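Local coordinates for lipase (Acinetobacter baumannii, PDB 4OPM), which probably hydrolyses the ester bonds of lipids such as triacylglycerols, as a putative lipase of the alpha/beta hydrolase fold, at residues A[17-22]-A[63-68]; A[43-48]-A[69-74]; A[97-102]-A[131-136]; A[142-147]-A[272-277]; A[241-246]-A[268-273]. All coordinates share one frame; numbering follows the deposited sequence. Where two conformers were deposited one is given.

In the fold
In the mixed sheet of this alpha/beta hydrolase fold, contacts 2 and 5 pair parallel strands, contacts 1 and 3 involve helices beside it, and contact 4 lies at a strand end. Contact 1 comes first along the chain, and its segments alternate with those of contact 2 (strands 46-50 and 72-76); the two touch through Leu67 and Leu47, their centres about 11 Å apart. Contact 3 joins helices 94-107 and 121-132, meeting contact 2 where Leu101 packs on Leu48. Contacts 4 and 5 share Val272 and Gly273, with centres about 8 Å apart, and bring His274 and Asp245 of a probable catalytic triad together. Contact 5 lies about 29 Å, centre to centre, from contact 3.

Contact 1 of 5, residues A[17-22]-A[63-68]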
# COMPACT_ATOMS: atom_id res chain seq x y z
N ARG A 17 13.17 -2.94 10.21
CA ARG A 17 12.22 -4.06 10.26
C ARG A 17 12.24 -4.70 11.66
O ARG A 17 11.19 -5.00 12.23
CB ARG A 17 12.54 -5.11 9.19
CG ARG A 17 12.32 -4.61 7.77
CD ARG A 17 13.05 -5.53 6.78
NE ARG A 17 13.15 -4.89 5.47
CZ ARG A 17 14.07 -5.17 4.56
NH1 ARG A 17 15.00 -6.09 4.81
NH2 ARG A 17 14.08 -4.54 3.39
N ASN A 18 13.46 -4.88 12.22
CA ASN A 18 13.61 -5.45 13.56
C ASN A 18 12.90 -4.56 14.61
O ASN A 18 12.19 -5.08 15.47
CB ASN A 18 15.08 -5.62 13.91
CG ASN A 18 15.26 -6.45 15.16
OD1 ASN A 18 15.46 -5.93 16.26
ND2 ASN A 18 15.05 -7.75 15.03
N TRP A 19 13.06 -3.23 14.51
CA TRP A 19 12.42 -2.25 15.39
C TRP A 19 10.88 -2.34 15.29
O TRP A 19 10.18 -2.13 16.28
CB TRP A 19 12.92 -0.83 15.05
CG TRP A 19 12.11 0.28 15.65
CD1 TRP A 19 12.21 0.78 16.92
CD2 TRP A 19 11.03 0.98 15.02
NE1 TRP A 19 11.24 1.75 17.12
CE2 TRP A 19 10.53 1.91 15.96
CE3 TRP A 19 10.46 0.94 13.72
CZ2 TRP A 19 9.48 2.79 15.65
CZ3 TRP A 19 9.41 1.81 13.42
CH2 TRP A 19 8.95 2.73 14.37
N ALA A 20 10.37 -2.64 14.08
CA ALA A 20 8.94 -2.79 13.82
C ALA A 20 8.40 -4.16 14.30
O ALA A 20 7.19 -4.39 14.23
CB ALA A 20 8.67 -2.61 12.35
N GLY A 21 9.30 -5.04 14.78
CA GLY A 21 8.96 -6.39 15.22
C GLY A 21 8.70 -7.32 14.05
O GLY A 21 7.90 -8.25 14.15
N LEU A 22 9.40 -7.07 12.92
CA LEU A 22 9.26 -7.84 11.69
C LEU A 22 10.52 -8.60 11.34
O LEU A 22 11.64 -8.14 11.63
CB LEU A 22 8.94 -6.90 10.52
CG LEU A 22 7.66 -6.03 10.62
CD1 LEU A 22 7.69 -4.91 9.59
CD2 LEU A 22 6.39 -6.89 10.44
N VAL A 63 3.97 2.05 10.79
CA VAL A 63 2.64 1.66 11.23
C VAL A 63 2.72 0.24 11.84
O VAL A 63 2.17 -0.00 12.92
CB VAL A 63 1.62 1.73 10.05
CG1 VAL A 63 0.33 0.96 10.37
CG2 VAL A 63 1.30 3.18 9.69
N ALA A 64 3.38 -0.71 11.12
CA ALA A 64 3.48 -2.10 11.58
C ALA A 64 4.08 -2.19 12.99
O ALA A 64 3.67 -3.04 13.77
CB ALA A 64 4.31 -2.93 10.61
N HIS A 65 5.03 -1.29 13.32
CA HIS A 65 5.66 -1.24 14.65
C HIS A 65 4.60 -1.29 15.78
O HIS A 65 4.85 -1.89 16.82
CB HIS A 65 6.49 0.05 14.76
CG HIS A 65 7.00 0.34 16.14
ND1 HIS A 65 8.11 -0.31 16.65
CD2 HIS A 65 6.55 1.23 17.06
CE1 HIS A 65 8.31 0.20 17.85
NE2 HIS A 65 7.38 1.11 18.15
N TYR A 66 3.41 -0.66 15.57
CA TYR A 66 2.36 -0.60 16.59
C TYR A 66 1.37 -1.76 16.52
O TYR A 66 0.47 -1.83 17.37
CB TYR A 66 1.59 0.73 16.45
CG TYR A 66 2.46 1.93 16.72
CD1 TYR A 66 2.68 2.37 18.03
CD2 TYR A 66 3.10 2.60 15.69
CE1 TYR A 66 3.53 3.43 18.29
CE2 TYR A 66 3.96 3.67 15.94
CZ TYR A 66 4.17 4.08 17.25
OH TYR A 66 5.01 5.13 17.54
N LEU A 67 1.52 -2.64 15.53
CA LEU A 67 0.54 -3.71 15.29
C LEU A 67 1.09 -5.11 15.57
O LEU A 67 0.31 -6.03 15.79
CB LEU A 67 0.06 -3.64 13.83
CG LEU A 67 -0.68 -2.35 13.42
CD1 LEU A 67 -0.84 -2.27 11.93
CD2 LEU A 67 -2.02 -2.21 14.15
N THR A 68 2.42 -5.27 15.55
CA THR A 68 3.05 -6.58 15.72
C THR A 68 2.95 -7.12 17.18
O THR A 68 3.25 -8.29 17.39
CB THR A 68 4.49 -6.56 15.23
OG1 THR A 68 5.19 -5.49 15.86
CG2 THR A 68 4.59 -6.44 13.72
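Trp19 and His65 form an offset stack, their ring planes 6° apart and the centroid of the Trp19 six-membered ring 3.8 Å from that of the His65 ring. The contact joins the end of helix 9-19, closed by a Schellman motif at Gly21, to helix 61-64 and the turn that follows it in the alpha/beta hydrolase fold. A trans chi1 swings each ring away from its own backbone N and into the stack, where the two side chains cross at about a right angle. His65 CB also lies over the indole face, a CH-pi contact. At the ring edge His65 ND1 donates to Trp19 O at 2.8 Å, bent to 146° at the hydrogen; the acceptor is in the imidazole plane, but the donor stands above the carbonyl plane. The bond to Trp19 O and the stack on the Trp19 indole together restrict the rotation of the imidazole. Farther along, Thr68 OG1 sits between its backbone N and carbonyl carbon (chi1 53°), close to Ala20 O; a bound polyether also hydrogen-bonds to this hydroxyl. Leu22 completes the contact with its two branches, CD1 reaching Ala64 CB at 4.0 Å and CD2 reaching Thr68 CG2 at 3.8 Å.

Contact 2 of 5, residues A[43-48]-A[69-74]; sequences TKPTLL and TNYHVI
Pro45 and Leu47 pack on Tyr71 in the tight apolar part of this contact. Pro45 sets its ring carbons beside Tyr71 CD1 and CE1, and Pro45 O lies at the edge of the phenol in its plane. Leu47 was modelled in two conformers; in one of them chi1 is -42° and both methyls face the tyrosine, Leu47 CD1 coming to 3.5 Å from Tyr71 CB while Leu47 CD2 lies obliquely to the ring near Tyr71 CD1. Leu292 of helix 281-298 packs on both Leu47 and Tyr71. The backbones run parallel, 22° between the strand directions, as neighbouring strands of a beta-alpha-beta unit in the alpha/beta hydrolase sheet. His72 N donates to Pro45 O at 2.9 Å, Leu47 N to His72 O at 2.8 Å and Ile74 N to Leu47 O at 2.8 Å. Ahead of the strands, at Lys44 and Asn70, the contact opens toward the surface. Lys44 bends at chi2 and lays CB, CG and CD along Asn70 O, with CB nearest at 3.4 Å. On the face bearing Thr46 and His72, whose side chains lie side by side, a water links the polar groups: it donates to Lys44 O, accepts from Thr46 OG1 and pairs with His72 ND1. With His72 NE2 bonded to Glu38, the imidazole is held at both nitrogens, and the carboxylate would probably favour a proton on NE2.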
# COMPACT_ATOMS: atom_id res chain seq x y z
N THR A 43 -1.16 -16.71 16.86
CA THR A 43 -2.38 -16.84 17.67
C THR A 43 -3.27 -15.59 17.55
O THR A 43 -4.43 -15.61 17.97
CB THR A 43 -2.06 -17.09 19.16
OG1 THR A 43 -1.32 -15.99 19.70
CG2 THR A 43 -1.34 -18.39 19.41
N LYS A 44 -2.71 -14.50 17.00
CA LYS A 44 -3.38 -13.21 16.89
C LYS A 44 -4.07 -13.03 15.54
O LYS A 44 -3.70 -13.71 14.58
CB LYS A 44 -2.35 -12.08 17.15
CG LYS A 44 -1.63 -12.17 18.50
CD LYS A 44 -2.51 -11.81 19.68
CE LYS A 44 -1.69 -11.70 20.94
NZ LYS A 44 -2.57 -11.59 22.12
N PRO A 45 -5.07 -12.12 15.43
CA PRO A 45 -5.75 -11.93 14.13
C PRO A 45 -4.77 -11.47 13.04
O PRO A 45 -3.88 -10.65 13.30
CB PRO A 45 -6.81 -10.87 14.43
CG PRO A 45 -6.98 -10.88 15.91
CD PRO A 45 -5.61 -11.19 16.45
N THR A 46 -4.93 -12.03 11.83
CA THR A 46 -4.05 -11.73 10.71
C THR A 46 -4.39 -10.38 10.07
O THR A 46 -5.56 -10.07 9.83
CB THR A 46 -4.11 -12.85 9.66
OG1 THR A 46 -3.74 -14.07 10.29
CG2 THR A 46 -3.17 -12.60 8.47
N LEU A 47 -3.31 -9.61 9.78
CA LEU A 47 -3.38 -8.31 9.08
C LEU A 47 -2.49 -8.35 7.86
O LEU A 47 -1.28 -8.60 7.98
CB LEU A 47 -2.99 -7.05 9.92
CG LEU A 47 -3.41 -6.84 11.36
CD1 LEU A 47 -2.84 -5.53 11.88
CD2 LEU A 47 -4.89 -6.81 11.52
N LEU A 48 -3.08 -8.09 6.69
CA LEU A 48 -2.33 -8.05 5.43
C LEU A 48 -2.20 -6.59 5.01
O LEU A 48 -3.22 -5.92 4.82
CB LEU A 48 -3.03 -8.89 4.34
CG LEU A 48 -2.39 -8.89 2.94
CD1 LEU A 48 -1.02 -9.57 2.94
CD2 LEU A 48 -3.32 -9.54 1.91
N THR A 69 2.51 -6.31 18.16
CA THR A 69 2.37 -6.84 19.52
C THR A 69 1.05 -7.63 19.61
O THR A 69 1.07 -8.77 20.07
CB THR A 69 2.45 -5.73 20.58
OG1 THR A 69 3.74 -5.11 20.52
CG2 THR A 69 2.23 -6.25 22.01
N ASN A 70 -0.06 -7.04 19.12
CA ASN A 70 -1.37 -7.66 19.25
C ASN A 70 -1.94 -8.27 17.96
O ASN A 70 -3.04 -8.84 18.00
CB ASN A 70 -2.35 -6.64 19.83
CG ASN A 70 -1.99 -6.29 21.25
OD1 ASN A 70 -1.68 -7.16 22.06
ND2 ASN A 70 -1.91 -5.02 21.54
N TYR A 71 -1.20 -8.19 16.84
CA TYR A 71 -1.67 -8.77 15.58
C TYR A 71 -0.60 -9.57 14.87
O TYR A 71 0.58 -9.44 15.18
CB TYR A 71 -2.22 -7.67 14.64
CG TYR A 71 -3.44 -6.99 15.23
CD1 TYR A 71 -4.70 -7.57 15.11
CD2 TYR A 71 -3.32 -5.84 16.00
CE1 TYR A 71 -5.82 -7.01 15.72
CE2 TYR A 71 -4.44 -5.26 16.62
CZ TYR A 71 -5.68 -5.86 16.48
OH TYR A 71 -6.79 -5.34 17.09
N HIS A 72 -1.03 -10.45 13.95
CA HIS A 72 -0.15 -11.26 13.09
C HIS A 72 -0.05 -10.50 11.76
O HIS A 72 -0.96 -10.55 10.94
CB HIS A 72 -0.66 -12.69 12.92
CG HIS A 72 0.24 -13.54 12.07
ND1 HIS A 72 -0.27 -14.46 11.19
CD2 HIS A 72 1.59 -13.57 12.00
CE1 HIS A 72 0.77 -15.04 10.62
NE2 HIS A 72 1.92 -14.54 11.08
N VAL A 73 1.05 -9.79 11.56
CA VAL A 73 1.21 -8.87 10.44
C VAL A 73 1.98 -9.52 9.28
O VAL A 73 3.05 -10.08 9.49
CB VAL A 73 1.88 -7.56 10.95
CG1 VAL A 73 2.06 -6.55 9.82
CG2 VAL A 73 1.09 -6.94 12.10
N ILE A 74 1.42 -9.40 8.06
CA ILE A 74 2.03 -9.92 6.82
C ILE A 74 2.14 -8.76 5.83
O ILE A 74 1.14 -8.10 5.55
CB ILE A 74 1.21 -11.10 6.24
CG1 ILE A 74 1.14 -12.29 7.25
CG2 ILE A 74 1.76 -11.55 4.85
CD1 ILE A 74 2.48 -13.08 7.43
O HOH W 1 -2.82 -15.32 12.60

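Contact 3 of 5, residues A[97-102]-A[131-136]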
# COMPACT_ATOMS: atom_id res chain seq x y z
N LEU A 97 -2.34 -8.79 -10.11
CA LEU A 97 -1.73 -8.57 -8.79
C LEU A 97 -2.68 -9.06 -7.68
O LEU A 97 -2.23 -9.75 -6.78
CB LEU A 97 -1.36 -7.08 -8.59
CG LEU A 97 -0.29 -6.52 -9.55
CD1 LEU A 97 -0.11 -5.02 -9.36
CD2 LEU A 97 1.05 -7.24 -9.39
N ALA A 98 -4.00 -8.79 -7.80
CA ALA A 98 -4.98 -9.23 -6.80
C ALA A 98 -5.10 -10.77 -6.76
O ALA A 98 -5.10 -11.36 -5.67
CB ALA A 98 -6.34 -8.60 -7.09
N GLU A 99 -5.16 -11.41 -7.94
CA GLU A 99 -5.27 -12.87 -8.02
C GLU A 99 -3.98 -13.52 -7.49
O GLU A 99 -4.07 -14.49 -6.76
CB GLU A 99 -5.58 -13.33 -9.45
CG GLU A 99 -5.85 -14.82 -9.56
CD GLU A 99 -4.63 -15.70 -9.83
OE1 GLU A 99 -3.62 -15.18 -10.34
OE2 GLU A 99 -4.70 -16.91 -9.52
N LYS A 100 -2.79 -12.99 -7.86
CA LYS A 100 -1.53 -13.58 -7.40
C LYS A 100 -1.34 -13.34 -5.89
O LYS A 100 -0.80 -14.20 -5.20
CB LYS A 100 -0.32 -13.09 -8.22
CG LYS A 100 -0.33 -13.58 -9.67
CD LYS A 100 -0.28 -15.13 -9.79
CE LYS A 100 -0.21 -15.62 -11.20
NZ LYS A 100 -1.49 -15.36 -11.95
N LEU A 101 -1.86 -12.21 -5.37
CA LEU A 101 -1.81 -11.95 -3.94
C LEU A 101 -2.68 -13.00 -3.22
O LEU A 101 -2.26 -13.52 -2.20
CB LEU A 101 -2.26 -10.52 -3.62
CG LEU A 101 -2.25 -10.13 -2.15
CD1 LEU A 101 -0.82 -10.05 -1.60
CD2 LEU A 101 -2.97 -8.80 -1.95
N ARG A 102 -3.86 -13.35 -3.79
CA ARG A 102 -4.70 -14.41 -3.20
C ARG A 102 -3.93 -15.75 -3.16
O ARG A 102 -3.97 -16.45 -2.15
CB ARG A 102 -6.02 -14.56 -3.97
CG ARG A 102 -6.92 -15.71 -3.47
CD ARG A 102 -7.44 -15.48 -2.06
NE ARG A 102 -8.07 -16.69 -1.53
CZ ARG A 102 -8.17 -16.98 -0.24
NH1 ARG A 102 -7.66 -16.16 0.67
NH2 ARG A 102 -8.76 -18.10 0.15
N GLY A 131 -13.77 -7.60 -3.01
CA GLY A 131 -14.88 -7.87 -3.91
C GLY A 131 -14.88 -9.29 -4.44
O GLY A 131 -15.94 -9.92 -4.53
N GLN A 132 -13.69 -9.82 -4.79
CA GLN A 132 -13.55 -11.16 -5.36
C GLN A 132 -13.57 -12.24 -4.27
O GLN A 132 -14.04 -13.34 -4.53
CB GLN A 132 -12.26 -11.28 -6.19
CG GLN A 132 -12.27 -10.45 -7.49
CD GLN A 132 -10.93 -10.37 -8.19
OE1 GLN A 132 -9.85 -10.53 -7.60
NE2 GLN A 132 -10.96 -10.06 -9.48
N TYR A 133 -13.06 -11.94 -3.06
CA TYR A 133 -12.97 -12.90 -1.95
C TYR A 133 -13.65 -12.32 -0.67
O TYR A 133 -12.97 -12.10 0.34
CB TYR A 133 -11.47 -13.26 -1.72
CG TYR A 133 -10.71 -13.55 -3.01
CD1 TYR A 133 -10.91 -14.74 -3.71
CD2 TYR A 133 -9.82 -12.63 -3.54
CE1 TYR A 133 -10.24 -15.00 -4.91
CE2 TYR A 133 -9.12 -12.88 -4.73
CZ TYR A 133 -9.34 -14.07 -5.42
OH TYR A 133 -8.65 -14.33 -6.59
N PRO A 134 -15.00 -12.07 -0.69
CA PRO A 134 -15.65 -11.43 0.47
C PRO A 134 -15.62 -12.22 1.77
O PRO A 134 -15.48 -11.62 2.83
CB PRO A 134 -17.10 -11.24 -0.00
CG PRO A 134 -17.28 -12.25 -1.09
CD PRO A 134 -15.96 -12.28 -1.79
N PHE A 135 -15.75 -13.56 1.70
CA PHE A 135 -15.75 -14.39 2.91
C PHE A 135 -14.35 -14.51 3.50
O PHE A 135 -14.22 -15.00 4.63
CB PHE A 135 -16.34 -15.78 2.61
CG PHE A 135 -17.80 -15.73 2.21
CD1 PHE A 135 -18.79 -15.43 3.14
CD2 PHE A 135 -18.18 -16.00 0.90
CE1 PHE A 135 -20.14 -15.38 2.76
CE2 PHE A 135 -19.53 -15.96 0.52
CZ PHE A 135 -20.50 -15.65 1.45
N GLU A 136 -13.31 -14.08 2.74
CA GLU A 136 -11.90 -14.12 3.15
C GLU A 136 -11.42 -12.76 3.66
O GLU A 136 -10.26 -12.62 4.05
CB GLU A 136 -11.02 -14.57 1.96
CG GLU A 136 -11.37 -15.92 1.35
CD GLU A 136 -11.40 -17.11 2.28
OE1 GLU A 136 -10.51 -17.21 3.16
OE2 GLU A 136 -12.31 -17.96 2.12
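Segment 97-102 of helix 94-107 presents Ala98 and Arg102, one turn apart, to the segment where helix 121-132 ends; Tyr133 is the first residue to leave helical torsions, and a short 3-10 segment follows at 134-136. The backbones stay well apart, with Arg102 CA 8.5 Å from Tyr133 CA, so side chains bridge these two helices of the alpha/beta hydrolase fold. Arg102 leaves its helix with chi1 at 176° and then bends at chi2, which lays its aliphatic part over one face of Tyr133. Its CG stands 3.7 Å from the ring centroid and 19° off the normal, a CH-pi contact. The guanidinium continues beyond the ring, and the cation-pi attraction is weak at most. Gln132 CB covers the opposite face of Tyr133, while Gln132 OE1 reaches Ala98 CB. Within the guanidinium, NH1 bonds to Tyr129 OH, which ties the group to helix 121-132. In one of the two conformers modelled for Glu136, the chain bends back at chi2 and crosses Arg102 at about a right angle, placing its CG over a guanidinium face. The salt bridge of this conformer is long and tentative, without a hydrogen bond, Arg102 NH2 standing 3.6 Å from Glu136 OE1.

Contact 4 of 5, residues A[142-147]-A[272-277]; sequences LVDSGG and VGHMPI
Asp144 meets the segment of His274 and Pro276 with every atom of its side chain. Its CB lies 3.5 Å from His274 O and 3.6 Å from His274 ND1, close against the imidazole. A chi1 of -60° brings CG round to face His274 O and the pyrrolidine of Pro276. From there the carboxylate divides its contacts: OD1 approaches Pro276 CD at 3.1 Å and CG at 3.2 Å, while OD2 lies 3.6 Å from Gly273 O, without a bond between the two oxygens, and accepts a hydrogen bond from Gly242 N. OD2 is also close to Asp245 OD2. The segments belong to the end of strand 137-143 with the loop after it, and to the loop leading into the start of helix 276-279, in the alpha/beta hydrolase fold. His274 probably serves as the histidine of a Ser-His-Asp triad: its ND1 bonds to Asp245 and its NE2 to Ser120, which sits on a probable nucleophile elbow. Asp144 O lies obliquely to this imidazole, 3.4 Å from His274 CE1. Next to the carboxylate, Val143 and Pro276 slide past each other in opposite directions, Val143 CG1 coming to 3.7 Å from Pro276 CD. The same methyl touches Ile277 CG2 at 4.1 Å.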
# COMPACT_ATOMS: atom_id res chain seq x y z
N LEU A 142 -8.56 1.65 3.97
CA LEU A 142 -8.14 2.33 2.76
C LEU A 142 -7.44 3.63 3.11
O LEU A 142 -8.06 4.54 3.65
CB LEU A 142 -9.34 2.58 1.84
CG LEU A 142 -10.14 1.33 1.39
CD1 LEU A 142 -11.40 1.72 0.62
CD2 LEU A 142 -9.26 0.39 0.54
N VAL A 143 -6.16 3.71 2.77
CA VAL A 143 -5.36 4.90 3.03
C VAL A 143 -5.05 5.57 1.69
O VAL A 143 -4.22 5.06 0.94
CB VAL A 143 -4.05 4.58 3.83
CG1 VAL A 143 -3.31 5.87 4.19
CG2 VAL A 143 -4.34 3.73 5.08
N ASP A 144 -5.71 6.71 1.40
CA ASP A 144 -5.54 7.46 0.13
C ASP A 144 -5.57 6.48 -1.07
O ASP A 144 -4.65 6.45 -1.89
CB ASP A 144 -4.24 8.28 0.16
CG ASP A 144 -4.23 9.29 1.30
OD1 ASP A 144 -4.13 8.85 2.47
OD2 ASP A 144 -4.41 10.50 1.04
N SER A 145 -6.58 5.60 -1.07
CA SER A 145 -6.72 4.52 -2.03
C SER A 145 -7.02 5.00 -3.44
O SER A 145 -7.76 5.96 -3.64
CB SER A 145 -7.86 3.60 -1.59
OG SER A 145 -8.04 2.52 -2.50
N GLY A 146 -6.53 4.22 -4.40
CA GLY A 146 -6.87 4.43 -5.80
C GLY A 146 -8.26 3.89 -6.07
O GLY A 146 -8.91 3.30 -5.19
N GLY A 147 -8.71 4.08 -7.29
CA GLY A 147 -10.01 3.66 -7.77
C GLY A 147 -10.39 4.51 -8.95
O GLY A 147 -9.56 5.26 -9.47
N VAL A 272 -1.25 16.70 5.94
CA VAL A 272 -0.74 15.40 5.53
C VAL A 272 -1.10 15.22 4.05
O VAL A 272 -2.19 15.63 3.64
CB VAL A 272 -1.32 14.26 6.43
CG1 VAL A 272 -1.01 12.88 5.85
CG2 VAL A 272 -0.77 14.36 7.86
N GLY A 273 -0.19 14.64 3.27
CA GLY A 273 -0.37 14.40 1.85
C GLY A 273 -0.86 13.00 1.54
O GLY A 273 -1.63 12.40 2.30
N HIS A 274 -0.38 12.46 0.43
CA HIS A 274 -0.79 11.14 -0.07
C HIS A 274 -0.26 9.94 0.74
O HIS A 274 -0.77 8.83 0.54
CB HIS A 274 -0.32 11.01 -1.54
CG HIS A 274 -0.76 9.77 -2.24
ND1 HIS A 274 -2.11 9.50 -2.45
CD2 HIS A 274 -0.02 8.79 -2.80
CE1 HIS A 274 -2.14 8.35 -3.10
NE2 HIS A 274 -0.91 7.89 -3.34
N MSE A 275 0.72 10.14 1.66
CA MSE A 275 1.31 9.01 2.39
C MSE A 275 1.21 9.15 3.93
O MSE A 275 2.23 9.19 4.64
CB MSE A 275 2.78 8.84 1.94
CG MSE A 275 3.31 7.47 2.17
SE MSE A 275 4.57 7.06 0.75
CE MSE A 275 4.66 5.18 1.10
N PRO A 276 -0.03 9.10 4.52
CA PRO A 276 -0.14 9.18 5.99
C PRO A 276 0.64 8.10 6.76
O PRO A 276 1.05 8.35 7.89
CB PRO A 276 -1.64 8.98 6.23
CG PRO A 276 -2.29 9.49 4.99
CD PRO A 276 -1.37 9.04 3.89
N ILE A 277 0.83 6.90 6.16
CA ILE A 277 1.55 5.80 6.81
C ILE A 277 3.03 6.17 7.11
O ILE A 277 3.62 5.58 8.03
CB ILE A 277 1.42 4.47 6.04
CG1 ILE A 277 2.08 4.54 4.64
CG2 ILE A 277 -0.07 4.06 5.97
CD1 ILE A 277 2.20 3.17 3.90

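Contact 5 of 5, residues A[241-246]-A[268-273]; sequences WGKQDK and ILENVG
Lys243 starts out extended from its backbone N (chi1 178°) and bends at chi2 and chi4, while Glu270 folds back at chi2 (-63°); the two chains consequently lie side by side, pointing the same way. Lys243 NZ donates to Glu270 OE2 at 3.1 Å through the syn lone pair, within a salt bridge, and Lys243 CB and CD rest on Ile268 CG2. The other carboxylate oxygen, Glu270 OE1, accepts from a water that also receives Gln244 NE2 and Asn271 N. Next to these side chains strands 237-242 and 267-269 run parallel as part of a beta-alpha-beta unit at the edge of the alpha/beta hydrolase sheet. Leu269 N donates to Trp241 O at 2.8 Å, and Lys243 N donates to Leu269 O at 2.9 Å. Trp241 CB touches Ile268 CD1, and its indole NE1 bonds to Ile248 O. Past the strands, a type I turn from Gly242 to Asp245 faces a type II turn from Leu269 to Val272, joined by Gln244 N to Val272 O at 2.9 Å. Gly242 CA approaches Gly273 O at 3.2 Å. Asp245, probably the acid of the catalytic triad, receives Ile247 N and Ile248 N at OD1.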
# COMPACT_ATOMS: atom_id res chain seq x y z
N TRP A 241 -7.46 9.71 4.90
CA TRP A 241 -6.85 10.52 3.86
C TRP A 241 -5.98 11.61 4.42
O TRP A 241 -6.21 12.09 5.53
CB TRP A 241 -7.97 11.21 3.04
CG TRP A 241 -7.85 11.03 1.56
CD1 TRP A 241 -7.25 11.89 0.67
CD2 TRP A 241 -8.26 9.89 0.81
NE1 TRP A 241 -7.31 11.35 -0.60
CE2 TRP A 241 -7.92 10.13 -0.54
CE3 TRP A 241 -8.88 8.68 1.16
CZ2 TRP A 241 -8.22 9.20 -1.55
CZ3 TRP A 241 -9.19 7.77 0.15
CH2 TRP A 241 -8.82 8.02 -1.18
N GLY A 242 -5.06 12.08 3.59
CA GLY A 242 -4.31 13.29 3.89
C GLY A 242 -5.05 14.41 3.20
O GLY A 242 -5.34 14.32 2.00
N LYS A 243 -5.43 15.47 3.95
CA LYS A 243 -6.19 16.59 3.40
C LYS A 243 -5.47 17.22 2.19
O LYS A 243 -6.13 17.62 1.23
CB LYS A 243 -6.41 17.65 4.50
CG LYS A 243 -7.15 18.91 4.03
CD LYS A 243 -8.55 19.00 4.59
CE LYS A 243 -9.16 20.35 4.33
NZ LYS A 243 -10.07 20.75 5.44
N GLN A 244 -4.12 17.26 2.23
CA GLN A 244 -3.29 17.90 1.20
C GLN A 244 -2.88 16.96 0.06
O GLN A 244 -2.05 17.35 -0.77
CB GLN A 244 -2.03 18.52 1.84
CG GLN A 244 -2.34 19.56 2.91
CD GLN A 244 -3.16 20.72 2.39
OE1 GLN A 244 -2.88 21.29 1.32
NE2 GLN A 244 -4.21 21.08 3.12
N ASP A 245 -3.46 15.74 -0.00
CA ASP A 245 -3.14 14.75 -1.05
C ASP A 245 -3.24 15.37 -2.45
O ASP A 245 -4.32 15.79 -2.87
CB ASP A 245 -4.07 13.53 -0.94
CG ASP A 245 -3.63 12.32 -1.75
OD1 ASP A 245 -2.95 12.50 -2.80
OD2 ASP A 245 -4.00 11.19 -1.38
N LYS A 246 -2.10 15.42 -3.18
CA LYS A 246 -2.00 15.97 -4.54
C LYS A 246 -2.25 14.93 -5.62
O LYS A 246 -2.46 15.29 -6.79
CB LYS A 246 -0.58 16.54 -4.76
CG LYS A 246 -0.30 17.83 -3.99
CD LYS A 246 1.17 18.20 -4.15
CE LYS A 246 1.47 19.51 -3.47
NZ LYS A 246 2.94 19.77 -3.44
N ILE A 268 -9.88 12.52 8.08
CA ILE A 268 -9.11 13.43 7.24
C ILE A 268 -8.03 14.09 8.07
O ILE A 268 -8.34 14.86 8.99
CB ILE A 268 -10.02 14.47 6.52
CG1 ILE A 268 -11.23 13.81 5.79
CG2 ILE A 268 -9.20 15.40 5.61
CD1 ILE A 268 -10.91 12.72 4.76
N LEU A 269 -6.77 13.77 7.76
CA LEU A 269 -5.64 14.31 8.50
C LEU A 269 -5.19 15.64 7.92
O LEU A 269 -4.77 15.70 6.76
CB LEU A 269 -4.45 13.30 8.55
CG LEU A 269 -4.71 11.93 9.22
CD1 LEU A 269 -3.41 11.14 9.34
CD2 LEU A 269 -5.36 12.08 10.62
N GLU A 270 -5.26 16.73 8.73
CA GLU A 270 -4.79 18.03 8.27
C GLU A 270 -3.26 17.99 8.11
O GLU A 270 -2.59 17.25 8.85
CB GLU A 270 -5.17 19.13 9.28
CG GLU A 270 -6.66 19.41 9.38
CD GLU A 270 -7.33 19.93 8.12
OE1 GLU A 270 -6.72 20.77 7.41
OE2 GLU A 270 -8.48 19.51 7.85
N ASN A 271 -2.70 18.78 7.18
CA ASN A 271 -1.25 18.92 6.96
C ASN A 271 -0.55 17.58 6.66
O ASN A 271 0.59 17.38 7.05
CB ASN A 271 -0.59 19.61 8.17
CG ASN A 271 -1.15 21.00 8.38
OD1 ASN A 271 -1.28 21.79 7.45
ND2 ASN A 271 -1.62 21.27 9.59
N VAL A 272 -1.25 16.70 5.94
CA VAL A 272 -0.74 15.40 5.53
C VAL A 272 -1.10 15.22 4.05
O VAL A 272 -2.19 15.63 3.64
CB VAL A 272 -1.32 14.26 6.43
CG1 VAL A 272 -1.01 12.88 5.85
CG2 VAL A 272 -0.77 14.36 7.86
N GLY A 273 -0.19 14.64 3.27
CA GLY A 273 -0.37 14.40 1.85
C GLY A 273 -0.86 13.00 1.54
O GLY A 273 -1.63 12.40 2.30
O HOH W 2 -4.39 20.68 5.80